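Local coordinates for rhodanese domain-containing protein (Thermoplasma volcanium GSS1, PDB 3GK5) that is of unknown function but, as a rhodanese-family domain cut from a longer protein, may handle sulfur in the manner of sulfurtransferases, at residues A[43-48]-A[73-78]. Numbering follows the deposited sequence.
Sequences SELREK and EFLSQL
Arg-46 meets Phe-74 at the rim of the phenyl ring rather than over its face, a worked example of how a long polar side chain can close the border of an apolar helix contact. Its NH2 lies close to the ring plane, 3.3 Å from Phe-74 CZ, which is not the position over the face that a cation-pi pair needs; the guanidinium and ring planes stand 76° apart. Bends at chi2 and chi3 of Arg-46 bring the guanidinium round to the phenyl edge. With CG anti to the backbone nitrogen (chi1 179°), Phe-74 sends its ring out toward helix 42-48, while Leu-78 CD1 lies 3.9 Å above the ring plane on one face, offset toward the rim. Beside this pair the buried leucines meet more loosely, methyl to methyl, Leu-45 CD2 lying 4.4 Å from Leu-75 CD1. Replacing Phe-74 with alanine would probably open a gap between the helices and deprive the Arg-46 guanidinium of the ring edge it rests against. Ile-40 adjoins Leu-45, and Trp-49 touches both Leu-75 and Leu-78, extending the apolar patch. Short helix 42-48, following edge strand 38-39, thus packs against the C-terminal part of helix 66-76 in the alpha/beta rhodanese fold, built around a parallel sheet.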
# COMPACT_ATOMS: atom_id res chain seq x y z
N SER A 43 -12.78 1.44 -2.53
CA SER A 43 -14.10 1.70 -3.11
C SER A 43 -13.97 2.33 -4.48
O SER A 43 -14.97 2.60 -5.16
CB SER A 43 -14.90 2.62 -2.20
OG SER A 43 -15.10 2.00 -0.94
N GLU A 44 -12.73 2.55 -4.89
CA GLU A 44 -12.46 3.14 -6.19
C GLU A 44 -11.47 2.29 -6.95
O GLU A 44 -11.37 2.41 -8.17
CB GLU A 44 -11.90 4.55 -6.02
CG GLU A 44 -12.74 5.46 -5.16
CD GLU A 44 -12.16 6.85 -5.04
OE1 GLU A 44 -12.59 7.60 -4.14
OE2 GLU A 44 -11.28 7.20 -5.86
N LEU A 45 -10.76 1.43 -6.24
CA LEU A 45 -9.74 0.59 -6.85
C LEU A 45 -10.25 -0.14 -8.08
O LEU A 45 -9.55 -0.23 -9.09
CB LEU A 45 -9.21 -0.42 -5.83
CG LEU A 45 -7.94 -1.18 -6.23
CD1 LEU A 45 -6.79 -0.19 -6.44
CD2 LEU A 45 -7.58 -2.20 -5.14
N ARG A 46 -11.46 -0.67 -8.00
CA ARG A 46 -12.04 -1.39 -9.12
C ARG A 46 -12.14 -0.52 -10.37
O ARG A 46 -11.80 -0.97 -11.46
CB ARG A 46 -13.42 -1.91 -8.71
CG ARG A 46 -14.43 -1.98 -9.84
CD ARG A 46 -15.20 -3.28 -9.80
NE ARG A 46 -14.38 -4.39 -10.25
CZ ARG A 46 -13.88 -4.49 -11.47
NH1 ARG A 46 -14.12 -3.54 -12.37
NH2 ARG A 46 -13.13 -5.53 -11.80
N GLU A 47 -12.57 0.73 -10.22
CA GLU A 47 -12.71 1.62 -11.36
C GLU A 47 -11.47 2.41 -11.73
O GLU A 47 -11.34 2.88 -12.86
CB GLU A 47 -13.84 2.64 -11.13
CG GLU A 47 -15.24 2.06 -10.97
CD GLU A 47 -15.59 1.73 -9.52
OE1 GLU A 47 -15.41 2.61 -8.65
OE2 GLU A 47 -16.05 0.60 -9.26
N LYS A 48 -10.54 2.57 -10.80
CA LYS A 48 -9.36 3.36 -11.10
C LYS A 48 -8.01 2.67 -10.94
O LYS A 48 -7.01 3.32 -10.67
CB LYS A 48 -9.39 4.65 -10.28
CG LYS A 48 -10.73 5.38 -10.42
CD LYS A 48 -10.59 6.88 -10.17
CE LYS A 48 -10.13 7.20 -8.77
NZ LYS A 48 -10.04 8.67 -8.55
N GLU A 73 -5.09 -9.65 -4.09
CA GLU A 73 -5.64 -10.79 -4.82
C GLU A 73 -6.30 -10.33 -6.12
O GLU A 73 -6.34 -11.06 -7.10
CB GLU A 73 -6.68 -11.51 -3.95
CG GLU A 73 -6.25 -12.89 -3.44
CD GLU A 73 -6.24 -13.93 -4.55
OE1 GLU A 73 -5.35 -13.88 -5.42
OE2 GLU A 73 -7.13 -14.81 -4.55
N PHE A 74 -6.80 -9.10 -6.10
CA PHE A 74 -7.46 -8.52 -7.26
C PHE A 74 -6.46 -8.07 -8.32
O PHE A 74 -6.55 -8.45 -9.48
CB PHE A 74 -8.33 -7.34 -6.81
CG PHE A 74 -9.04 -6.64 -7.93
CD1 PHE A 74 -10.01 -7.29 -8.69
CD2 PHE A 74 -8.74 -5.31 -8.23
CE1 PHE A 74 -10.67 -6.63 -9.73
CE2 PHE A 74 -9.39 -4.64 -9.26
CZ PHE A 74 -10.36 -5.31 -10.01
N LEU A 75 -5.49 -7.26 -7.91
CA LEU A 75 -4.50 -6.74 -8.85
C LEU A 75 -3.46 -7.78 -9.27
O LEU A 75 -2.78 -7.60 -10.29
CB LEU A 75 -3.79 -5.53 -8.24
CG LEU A 75 -4.67 -4.42 -7.69
CD1 LEU A 75 -3.80 -3.43 -6.94
CD2 LEU A 75 -5.45 -3.74 -8.81
N SER A 76 -3.33 -8.86 -8.50
CA SER A 76 -2.36 -9.89 -8.82
C SER A 76 -2.80 -10.69 -10.04
O SER A 76 -1.97 -11.12 -10.84
CB SER A 76 -2.18 -10.85 -7.63
OG SER A 76 -3.30 -11.71 -7.51
N GLN A 77 -4.10 -10.89 -10.18
CA GLN A 77 -4.62 -11.65 -11.30
C GLN A 77 -4.67 -10.79 -12.55
O GLN A 77 -4.92 -11.29 -13.65
CB GLN A 77 -6.01 -12.19 -10.99
CG GLN A 77 -6.12 -12.93 -9.66
CD GLN A 77 -7.54 -13.39 -9.37
OE1 GLN A 77 -8.10 -14.20 -10.11
NE2 GLN A 77 -8.12 -12.88 -8.28
N LEU A 78 -4.46 -9.48 -12.40
CA LEU A 78 -4.49 -8.58 -13.54
C LEU A 78 -3.07 -8.35 -14.06
O LEU A 78 -2.83 -7.42 -14.84
CB LEU A 78 -5.12 -7.24 -13.15
CG LEU A 78 -6.58 -7.30 -12.67
CD1 LEU A 78 -6.96 -5.97 -12.07
CD2 LEU A 78 -7.50 -7.67 -13.83